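Local coordinates for CELL division protein FTSZ homolog 1 (Methanocaldococcus jannaschii, PDB 2VAP) that binds GTP and probably hydrolyses it, and is thought to polymerise in a GTP-dependent way into the contractile Z ring at the future division site, at residues P161-G166 / P191-F196; R169-M174 / F346-L351; I251-S256 / S272-V277. All coordinates share one frame; numbering follows the deposited sequence.

Overall arrangement
Contacts 1 and 2 both reach the bound GDP, while contact 3 lies deeper in the chain. The centres of contacts 1 and 2 are about 11 Å apart, and the two touch where Pro161 packs on Met170 and Ala173. Glu165 of contact 1 and Arg169 of contact 2 are GTP-binding residues and meet the ribose of the nucleotide. Contact 3 lies in the C-terminal domain of the FtsZ family, and its centre is about 15 Å from that of contact 1. These two also touch, through Leu195 on Leu274 and Lys194 on Pro273. Leu274 has its side chain about 11 Å from GDP. Contacts 2 and 3 do not touch, their nearest atoms being about 5 Å apart.

Contact 1. Residues P161-G166 / P191-F196; sequences PFVMEG and PNEKLF. With GDP (guanosine-5'-diphosphate), chain B.
Phe162 carries most of the packing against 191-196. Its CB lies 3.9 Å from Glu193 OE1. Chi1 of -63° sets CG anti to the carbonyl carbon and helps bring the ring to Asn192. Asn192 CB sits over the centre of one ring face, 3.6 Å from the centroid, in a CH-pi contact, and CD2 and CE2 face it. CD1 comes within 3.3 Å of Phe196 CE2, and CE1 approaches the backbone O of Asn192. At the tip, CZ meets Asn192 CB as well as Leu195 CD1. The Phe162 and Phe196 rings meet obliquely, with planes at 45°. The loop 161-166 follows a strand of the Rossmann-like GTPase domain and leads into helix 167-181. Segment 191-196 leaves the neighbouring strand of the same parallel sheet. Phe208 also meets the Phe162 ring, from helix 204-227. Polar bonds add to this. Val163 N donates almost straight to Glu193 OE1 at 2.8 Å, from above the carboxylate plane. A water joins the same oxygen to Met164 N, and another links Pro161 O to Glu193 N. Phe162 N donates to Glu165 OE2, which also accepts from GDP O2' at 2.6 Å. Glu165 OE1 accepts from GDP O3' at 2.7 Å.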
loop_
_atom_site.group_PDB
_atom_site.type_symbol
_atom_site.label_atom_id
_atom_site.label_comp_id
_atom_site.label_asym_id
_atom_site.label_seq_id
_atom_site.Cartn_x
_atom_site.Cartn_y
_atom_site.Cartn_z
ATOM N N PRO A 161 10.131 -0.714 11.091
ATOM C CA PRO A 161 11.419 -0.012 11.116
ATOM C C PRO A 161 12.635 -0.913 10.878
ATOM O O PRO A 161 12.541 -2.135 11.013
ATOM C CB PRO A 161 11.469 0.574 12.532
ATOM C CG PRO A 161 10.594 -0.306 13.337
ATOM C CD PRO A 161 9.487 -0.715 12.417
ATOM N N PHE A 162 13.758 -0.294 10.515
ATOM C CA PHE A 162 15.044 -0.982 10.432
ATOM C C PHE A 162 15.486 -1.393 11.832
ATOM O O PHE A 162 15.158 -0.719 12.812
ATOM C CB PHE A 162 16.112 -0.064 9.830
ATOM C CG PHE A 162 15.837 0.364 8.413
ATOM C CD1 PHE A 162 16.200 -0.448 7.343
ATOM C CD2 PHE A 162 15.242 1.592 8.149
ATOM C CE1 PHE A 162 15.966 -0.046 6.028
ATOM C CE2 PHE A 162 15.000 2.001 6.837
ATOM C CZ PHE A 162 15.362 1.179 5.776
ATOM N N VAL A 163 16.241 -2.487 11.926
ATOM C CA VAL A 163 16.747 -2.967 13.216
ATOM C C VAL A 163 17.608 -1.910 13.924
ATOM O O VAL A 163 17.534 -1.765 15.147
ATOM C CB VAL A 163 17.511 -4.314 13.073
ATOM C CG1 VAL A 163 18.282 -4.653 14.346
ATOM C CG2 VAL A 163 16.540 -5.439 12.737
ATOM N N MET A 164 18.393 -1.158 13.153
ATOM C CA MET A 164 19.291 -0.148 13.725
ATOM C C MET A 164 18.559 1.036 14.375
ATOM O O MET A 164 19.179 1.860 15.052
ATOM C CB MET A 164 20.323 0.332 12.694
ATOM C CG MET A 164 19.795 1.281 11.629
ATOM S SD MET A 164 21.134 2.051 10.694
ATOM C CE MET A 164 21.646 0.695 9.647
ATOM N N GLU A 165 17.244 1.107 14.171
ATOM C CA GLU A 165 16.415 2.137 14.805
ATOM C C GLU A 165 16.162 1.845 16.285
ATOM O O GLU A 165 15.775 2.740 17.039
ATOM C CB GLU A 165 15.089 2.307 14.063
ATOM C CG GLU A 165 15.231 2.803 12.633
ATOM C CD GLU A 165 13.901 3.188 12.023
ATOM O OE1 GLU A 165 13.201 4.032 12.622
ATOM O OE2 GLU A 165 13.557 2.650 10.948
ATOM N N GLY A 166 16.370 0.594 16.692
ATOM C CA GLY A 166 16.288 0.218 18.102
ATOM C C GLY A 166 15.084 -0.622 18.483
ATOM O O GLY A 166 14.137 -0.769 17.704
ATOM N N PRO A 191 8.656 -4.979 5.637
ATOM C CA PRO A 191 9.734 -4.875 6.617
ATOM C C PRO A 191 10.947 -4.152 6.029
ATOM O O PRO A 191 11.639 -4.704 5.168
ATOM C CB PRO A 191 10.053 -6.336 6.953
ATOM C CG PRO A 191 9.571 -7.134 5.782
ATOM C CD PRO A 191 8.610 -6.301 4.984
ATOM N N ASN A 192 11.184 -2.920 6.485
ATOM C CA ASN A 192 12.307 -2.112 5.998
ATOM C C ASN A 192 13.663 -2.807 6.123
ATOM O O ASN A 192 14.543 -2.599 5.292
ATOM C CB ASN A 192 12.360 -0.745 6.694
ATOM C CG ASN A 192 11.360 0.257 6.124
ATOM O OD1 ASN A 192 11.112 1.304 6.725
ATOM N ND2 ASN A 192 10.790 -0.051 4.964
ATOM N N GLU A 193 13.820 -3.634 7.154
ATOM C CA GLU A 193 15.073 -4.363 7.374
ATOM C C GLU A 193 15.487 -5.193 6.154
ATOM O O GLU A 193 16.676 -5.304 5.848
ATOM C CB GLU A 193 14.983 -5.238 8.631
ATOM C CG GLU A 193 16.284 -5.958 9.018
ATOM C CD GLU A 193 17.428 -5.017 9.400
ATOM O OE1 GLU A 193 17.193 -3.801 9.587
ATOM O OE2 GLU A 193 18.572 -5.503 9.525
ATOM N N LYS A 194 14.502 -5.750 5.451
ATOM C CA LYS A 194 14.766 -6.571 4.265
ATOM C C LYS A 194 15.274 -5.763 3.064
ATOM O O LYS A 194 15.808 -6.337 2.112
ATOM C CB LYS A 194 13.534 -7.402 3.881
ATOM C CG LYS A 194 13.041 -8.365 4.969
ATOM C CD LYS A 194 14.116 -9.347 5.447
ATOM C CE LYS A 194 14.302 -10.509 4.485
ATOM N NZ LYS A 194 15.119 -11.601 5.083
ATOM N N LEU A 195 15.117 -4.440 3.115
ATOM C CA LEU A 195 15.673 -3.559 2.085
ATOM C C LEU A 195 17.199 -3.623 2.070
ATOM O O LEU A 195 17.827 -3.388 1.035
ATOM C CB LEU A 195 15.212 -2.111 2.283
ATOM C CG LEU A 195 13.715 -1.813 2.165
ATOM C CD1 LEU A 195 13.423 -0.411 2.666
ATOM C CD2 LEU A 195 13.226 -1.989 0.735
ATOM N N PHE A 196 17.783 -3.953 3.220
ATOM C CA PHE A 196 19.233 -4.101 3.340
ATOM C C PHE A 196 19.770 -5.369 2.666
ATOM O O PHE A 196 20.984 -5.559 2.572
ATOM C CB PHE A 196 19.668 -4.037 4.807
ATOM C CG PHE A 196 19.776 -2.635 5.357
ATOM C CD1 PHE A 196 20.338 -1.609 4.598
ATOM C CD2 PHE A 196 19.341 -2.349 6.648
ATOM C CE1 PHE A 196 20.446 -0.316 5.107
ATOM C CE2 PHE A 196 19.451 -1.060 7.168
ATOM C CZ PHE A 196 20.001 -0.042 6.394
HETATM P PB GDP B . 5.895 9.817 13.227
HETATM O O1B GDP B . 5.840 10.071 14.714
HETATM O O2B GDP B . 5.789 11.131 12.488
HETATM O O3B GDP B . 4.752 8.913 12.836
HETATM O O3A GDP B . 7.302 9.104 12.906
HETATM P PA GDP B . 7.962 9.035 11.438
HETATM O O1A GDP B . 6.921 8.919 10.352
HETATM O O2A GDP B . 8.885 10.207 11.199
HETATM O "O5'" GDP B . 8.826 7.683 11.524
HETATM C "C5'" GDP B . 8.191 6.447 11.835
HETATM C "C4'" GDP B . 8.916 5.317 11.124
HETATM O "O4'" GDP B . 8.926 5.554 9.713
HETATM C "C3'" GDP B . 10.372 5.229 11.553
HETATM O "O3'" GDP B . 10.544 4.301 12.629
HETATM C "C2'" GDP B . 11.106 4.811 10.295
HETATM O "O2'" GDP B . 11.197 3.387 10.217
HETATM C "C1'" GDP B . 10.221 5.298 9.160
HETATM N N9 GDP B . 10.753 6.535 8.526
HETATM C C8 GDP B . 11.300 7.611 9.133
HETATM N N7 GDP B . 11.668 8.555 8.226
HETATM C C5 GDP B . 11.350 8.083 7.005
HETATM C C6 GDP B . 11.458 8.559 5.603
HETATM O O6 GDP B . 11.957 9.674 5.339
HETATM N N1 GDP B . 11.005 7.755 4.625
HETATM C C2 GDP B . 10.460 6.546 4.877
HETATM N N2 GDP B . 10.022 5.787 3.844
HETATM N N3 GDP B . 10.331 6.051 6.135
HETATM C C4 GDP B . 10.748 6.758 7.213
HETATM O O HOH W 1 11.794 -4.295 9.304
HETATM O O HOH W 2 19.100 -2.178 10.533
#

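Contact 2. Residues R169-M174 / F346-L351; sequences RMKNAM and FTDTGL. With GDP (guanosine-5'-diphosphate), chain B.
Helix 167-181 packs its 169-174 portion against the type I turn Thr347-Gly350, with Lys171 and Asp348 closest at 4.8 Å between CA atoms. The turn joins the two strands of a beta hairpin, 344-347 and 350-353, near the C-terminus. The hairpin sits on a helix of the GTPase domain. Met174 does most of the packing. Chi1 of -71° sends CG to the hairpin, and the bends at chi2 and chi3 bring SD and CE along it. CG lies 3.2 Å from Thr347 O, SD passes by Gly350 CA, and CE sits among Thr347 O, Phe346, Gly350 O and Leu351 CD2. Leu160 packs on Met174 from strand 153-160. Met170 CG, anti to the backbone N (chi1 -177°), lies 3.6 Å from Thr349 C, and its SD reaches Gly350 CA at 4.0 Å. On the exposed side, Lys171 and Asp348 lie side by side and point the same way, and Lys171 NZ forms a salt bridge with Asp348 OD2 at 3.4 Å. Within the hairpin, Thr347 N and OG1 reach Gly350 O from opposite faces of its carbonyl plane. Arg169 points to the nucleotide instead, and its NH1 donates a weak hydrogen bond of 3.3 Å to GDP O3'.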
loop_
_atom_site.group_PDB
_atom_site.type_symbol
_atom_site.label_atom_id
_atom_site.label_comp_id
_atom_site.label_asym_id
_atom_site.label_seq_id
_atom_site.Cartn_x
_atom_site.Cartn_y
_atom_site.Cartn_z
ATOM N N ARG A 169 11.460 1.349 19.038
ATOM C CA ARG A 169 10.799 1.625 17.760
ATOM C C ARG A 169 10.072 0.396 17.214
ATOM O O ARG A 169 8.926 0.496 16.775
ATOM C CB ARG A 169 11.808 2.152 16.732
ATOM C CG ARG A 169 12.205 3.612 16.925
ATOM C CD ARG A 169 11.364 4.545 16.064
ATOM N NE ARG A 169 11.433 5.929 16.529
ATOM C CZ ARG A 169 10.938 6.976 15.872
ATOM N NH1 ARG A 169 10.335 6.816 14.700
ATOM N NH2 ARG A 169 11.053 8.192 16.387
ATOM N N MET A 170 10.737 -0.758 17.255
ATOM C CA MET A 170 10.146 -2.005 16.763
ATOM C C MET A 170 8.981 -2.475 17.637
ATOM O O MET A 170 7.948 -2.897 17.113
ATOM C CB MET A 170 11.209 -3.103 16.626
ATOM C CG MET A 170 10.691 -4.423 16.048
ATOM S SD MET A 170 9.942 -4.287 14.406
ATOM C CE MET A 170 11.399 -4.199 13.370
ATOM N N LYS A 171 9.150 -2.394 18.957
ATOM C CA LYS A 171 8.091 -2.762 19.902
ATOM C C LYS A 171 6.840 -1.912 19.680
ATOM O O LYS A 171 5.732 -2.443 19.597
ATOM C CB LYS A 171 8.581 -2.637 21.350
ATOM C CG LYS A 171 7.589 -3.143 22.392
ATOM C CD LYS A 171 8.102 -2.909 23.806
ATOM C CE LYS A 171 7.073 -3.321 24.853
ATOM N NZ LYS A 171 6.874 -4.797 24.912
ATOM N N ASN A 172 7.030 -0.597 19.577
ATOM C CA ASN A 172 5.936 0.325 19.273
ATOM C C ASN A 172 5.265 0.003 17.938
ATOM O O ASN A 172 4.037 -0.022 17.846
ATOM C CB ASN A 172 6.423 1.780 19.300
ATOM C CG ASN A 172 6.657 2.303 20.714
ATOM O OD1 ASN A 172 7.292 3.341 20.901
ATOM N ND2 ASN A 172 6.142 1.591 21.713
ATOM N N ALA A 173 6.080 -0.262 16.917
ATOM C CA ALA A 173 5.586 -0.616 15.584
ATOM C C ALA A 173 4.719 -1.873 15.597
ATOM O O ALA A 173 3.667 -1.915 14.957
ATOM C CB ALA A 173 6.748 -0.795 14.621
ATOM N N MET A 174 5.170 -2.889 16.330
ATOM C CA MET A 174 4.475 -4.174 16.390
ATOM C C MET A 174 3.176 -4.103 17.187
ATOM O O MET A 174 2.218 -4.815 16.880
ATOM C CB MET A 174 5.397 -5.263 16.947
ATOM C CG MET A 174 6.515 -5.681 15.993
ATOM S SD MET A 174 5.939 -6.237 14.371
ATOM C CE MET A 174 5.001 -7.702 14.806
ATOM N N PHE A 346 3.323 -12.617 15.345
ATOM C CA PHE A 346 3.613 -11.256 15.790
ATOM C C PHE A 346 4.359 -11.289 17.122
ATOM O O PHE A 346 3.836 -11.796 18.117
ATOM C CB PHE A 346 2.309 -10.463 15.956
ATOM C CG PHE A 346 1.707 -9.961 14.662
ATOM C CD1 PHE A 346 1.937 -10.612 13.451
ATOM C CD2 PHE A 346 0.871 -8.847 14.669
ATOM C CE1 PHE A 346 1.367 -10.145 12.268
ATOM C CE2 PHE A 346 0.293 -8.377 13.493
ATOM C CZ PHE A 346 0.542 -9.026 12.290
ATOM N N THR A 347 5.582 -10.763 17.133
ATOM C CA THR A 347 6.375 -10.657 18.365
ATOM C C THR A 347 6.808 -9.210 18.600
ATOM O O THR A 347 6.656 -8.363 17.719
ATOM C CB THR A 347 7.634 -11.568 18.346
ATOM O OG1 THR A 347 8.591 -11.060 17.407
ATOM C CG2 THR A 347 7.276 -13.011 17.992
ATOM N N ASP A 348 7.353 -8.937 19.785
ATOM C CA ASP A 348 7.837 -7.597 20.135
ATOM C C ASP A 348 9.060 -7.168 19.322
ATOM O O ASP A 348 9.347 -5.974 19.211
ATOM C CB ASP A 348 8.148 -7.510 21.634
ATOM C CG ASP A 348 6.896 -7.521 22.500
ATOM O OD1 ASP A 348 5.816 -7.120 22.015
ATOM O OD2 ASP A 348 6.999 -7.925 23.677
ATOM N N THR A 349 9.771 -8.144 18.759
ATOM C CA THR A 349 10.987 -7.883 17.985
ATOM C C THR A 349 10.760 -7.964 16.473
ATOM O O THR A 349 11.707 -7.853 15.688
ATOM C CB THR A 349 12.140 -8.835 18.390
ATOM O OG1 THR A 349 11.726 -10.196 18.215
ATOM C CG2 THR A 349 12.547 -8.608 19.842
ATOM N N GLY A 350 9.504 -8.153 16.069
ATOM C CA GLY A 350 9.144 -8.178 14.652
ATOM C C GLY A 350 8.347 -9.398 14.229
ATOM O O GLY A 350 7.768 -10.098 15.062
ATOM N N LEU A 351 8.319 -9.644 12.921
ATOM C CA LEU A 351 7.584 -10.772 12.354
ATOM C C LEU A 351 8.433 -12.039 12.363
ATOM O O LEU A 351 9.568 -12.042 11.880
ATOM C CB LEU A 351 7.117 -10.454 10.928
ATOM C CG LEU A 351 6.266 -9.198 10.706
ATOM C CD1 LEU A 351 6.180 -8.867 9.223
ATOM C CD2 LEU A 351 4.874 -9.337 11.310
HETATM P PB GDP B . 5.895 9.817 13.227
HETATM O O1B GDP B . 5.840 10.071 14.714
HETATM O O2B GDP B . 5.789 11.131 12.488
HETATM O O3B GDP B . 4.752 8.913 12.836
HETATM O O3A GDP B . 7.302 9.104 12.906
HETATM P PA GDP B . 7.962 9.035 11.438
HETATM O O1A GDP B . 6.921 8.919 10.352
HETATM O O2A GDP B . 8.885 10.207 11.199
HETATM O "O5'" GDP B . 8.826 7.683 11.524
HETATM C "C5'" GDP B . 8.191 6.447 11.835
HETATM C "C4'" GDP B . 8.916 5.317 11.124
HETATM O "O4'" GDP B . 8.926 5.554 9.713
HETATM C "C3'" GDP B . 10.372 5.229 11.553
HETATM O "O3'" GDP B . 10.544 4.301 12.629
HETATM C "C2'" GDP B . 11.106 4.811 10.295
HETATM O "O2'" GDP B . 11.197 3.387 10.217
HETATM C "C1'" GDP B . 10.221 5.298 9.160
HETATM N N9 GDP B . 10.753 6.535 8.526
HETATM C C8 GDP B . 11.300 7.611 9.133
HETATM N N7 GDP B . 11.668 8.555 8.226
HETATM C C5 GDP B . 11.350 8.083 7.005
HETATM C C6 GDP B . 11.458 8.559 5.603
HETATM O O6 GDP B . 11.957 9.674 5.339
HETATM N N1 GDP B . 11.005 7.755 4.625
HETATM C C2 GDP B . 10.460 6.546 4.877
HETATM N N2 GDP B . 10.022 5.787 3.844
HETATM N N3 GDP B . 10.331 6.051 6.135
HETATM C C4 GDP B . 10.748 6.758 7.213
#

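Contact 3. Residues I251-S256 / S272-V277; sequences IGIGES and SPLLDV
Ile251 and Leu274 form the tightly packed end of this contact. Their side chains run alongside each other, with Ile251 CD1 4.1 Å from Leu274 CD1. Leu274 CB comes within 3.3 Å of Ile251 O, and Leu275 CG presses on the same oxygen at 3.4 Å. Beside this packed end a water bridges Ile251 N and Leu274 O. Gly252 lies next to this group, and its CA is 3.7 Å from Ser272 CB. Val214 of the central helix 204-227 packs on Ile251, Ile253 and Leu274. The segment 251-256 is the edge strand of the mixed sheet in the C-terminal domain, and 272-277 is the loop that follows helix 261-270. Ser272 opens a type I turn here. With OG anti to the backbone N (chi1 177°), it accepts from Leu274 N at 3.3 Å, an ST turn. The side at Ile253 is looser. There Ile253 CD1 comes no closer than 4.4 Å to Leu274 CD1, and a water links Ile253 O to Ser272 OG. Replacing Ser272 by an alanine would probably leave Leu274 N and the bridging water without their shared partner. Ile253 N is buried with no partner, 3.7 Å from Ser272 OG.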
loop_
_atom_site.group_PDB
_atom_site.type_symbol
_atom_site.label_atom_id
_atom_site.label_comp_id
_atom_site.label_asym_id
_atom_site.label_seq_id
_atom_site.Cartn_x
_atom_site.Cartn_y
_atom_site.Cartn_z
ATOM N N ILE A 251 4.644 -7.864 0.007
ATOM C CA ILE A 251 4.895 -7.525 -1.395
ATOM C C ILE A 251 6.205 -8.085 -1.941
ATOM O O ILE A 251 7.141 -8.368 -1.189
ATOM C CB ILE A 251 4.836 -5.988 -1.658
ATOM C CG1 ILE A 251 6.037 -5.266 -1.028
ATOM C CG2 ILE A 251 3.506 -5.406 -1.179
ATOM C CD1 ILE A 251 6.243 -3.841 -1.530
ATOM N N GLY A 252 6.241 -8.247 -3.259
ATOM C CA GLY A 252 7.457 -8.570 -3.990
ATOM C C GLY A 252 7.542 -7.672 -5.209
ATOM O O GLY A 252 6.558 -7.511 -5.935
ATOM N N ILE A 253 8.709 -7.071 -5.420
ATOM C CA ILE A 253 8.936 -6.199 -6.572
ATOM C C ILE A 253 10.092 -6.724 -7.419
ATOM O O ILE A 253 11.155 -7.065 -6.895
ATOM C CB ILE A 253 9.203 -4.725 -6.150
ATOM C CG1 ILE A 253 8.033 -4.177 -5.323
ATOM C CG2 ILE A 253 9.443 -3.837 -7.378
ATOM C CD1 ILE A 253 8.344 -2.889 -4.571
ATOM N N GLY A 254 9.866 -6.792 -8.728
ATOM C CA GLY A 254 10.895 -7.203 -9.674
ATOM C C GLY A 254 10.899 -6.334 -10.914
ATOM O O GLY A 254 9.853 -5.842 -11.339
ATOM N N GLU A 255 12.083 -6.136 -11.487
ATOM C CA GLU A 255 12.230 -5.368 -12.723
ATOM C C GLU A 255 13.371 -5.906 -13.584
ATOM O O GLU A 255 14.382 -6.380 -13.061
ATOM C CB GLU A 255 12.419 -3.872 -12.435
ATOM C CG GLU A 255 13.607 -3.520 -11.538
ATOM C CD GLU A 255 13.819 -2.020 -11.395
ATOM O OE1 GLU A 255 12.836 -1.254 -11.504
ATOM O OE2 GLU A 255 14.976 -1.608 -11.166
ATOM N N SER A 256 13.191 -5.834 -14.900
ATOM C CA SER A 256 14.187 -6.310 -15.859
ATOM C C SER A 256 14.029 -5.622 -17.210
ATOM O O SER A 256 12.911 -5.306 -17.626
ATOM C CB SER A 256 14.080 -7.826 -16.036
ATOM O OG SER A 256 15.069 -8.309 -16.930
ATOM N N SER A 272 11.823 -11.873 -4.058
ATOM C CA SER A 272 12.077 -10.605 -3.370
ATOM C C SER A 272 12.252 -10.791 -1.862
ATOM O O SER A 272 11.481 -11.524 -1.236
ATOM C CB SER A 272 10.954 -9.602 -3.646
ATOM O OG SER A 272 11.157 -8.395 -2.928
ATOM N N PRO A 273 13.273 -10.130 -1.276
ATOM C CA PRO A 273 13.477 -10.141 0.175
ATOM C C PRO A 273 12.276 -9.591 0.946
ATOM O O PRO A 273 12.070 -9.957 2.104
ATOM C CB PRO A 273 14.692 -9.224 0.365
ATOM C CG PRO A 273 15.403 -9.268 -0.938
ATOM C CD PRO A 273 14.317 -9.349 -1.964
ATOM N N LEU A 274 11.491 -8.729 0.300
ATOM C CA LEU A 274 10.306 -8.133 0.921
ATOM C C LEU A 274 9.182 -9.144 1.167
ATOM O O LEU A 274 8.327 -8.926 2.029
ATOM C CB LEU A 274 9.799 -6.943 0.095
ATOM C CG LEU A 274 10.756 -5.756 -0.075
ATOM C CD1 LEU A 274 10.193 -4.756 -1.073
ATOM C CD2 LEU A 274 11.060 -5.077 1.259
ATOM N N LEU A 275 9.184 -10.241 0.410
ATOM C CA LEU A 275 8.286 -11.361 0.681
ATOM C C LEU A 275 8.867 -12.216 1.808
ATOM O O LEU A 275 9.314 -13.346 1.586
ATOM C CB LEU A 275 8.047 -12.204 -0.579
ATOM C CG LEU A 275 7.048 -11.708 -1.629
ATOM C CD1 LEU A 275 7.072 -12.616 -2.849
ATOM C CD2 LEU A 275 5.630 -11.610 -1.062
ATOM N N ASP A 276 8.854 -11.656 3.015
ATOM C CA ASP A 276 9.472 -12.272 4.187
ATOM C C ASP A 276 8.536 -13.301 4.828
ATOM O O ASP A 276 8.161 -13.182 5.999
ATOM C CB ASP A 276 9.881 -11.185 5.193
ATOM C CG ASP A 276 10.891 -11.677 6.223
ATOM O OD1 ASP A 276 11.106 -10.958 7.221
ATOM O OD2 ASP A 276 11.472 -12.769 6.041
ATOM N N VAL A 277 8.170 -14.311 4.039
ATOM C CA VAL A 277 7.235 -15.359 4.448
ATOM C C VAL A 277 7.340 -16.552 3.491
ATOM O O VAL A 277 7.776 -16.401 2.347
ATOM C CB VAL A 277 5.761 -14.828 4.501
ATOM C CG1 VAL A 277 5.246 -14.461 3.107
ATOM C CG2 VAL A 277 4.830 -15.830 5.184
HETATM O O HOH W 3 6.419 -6.939 2.077
HETATM O O HOH W 4 12.734 -6.948 -4.700
#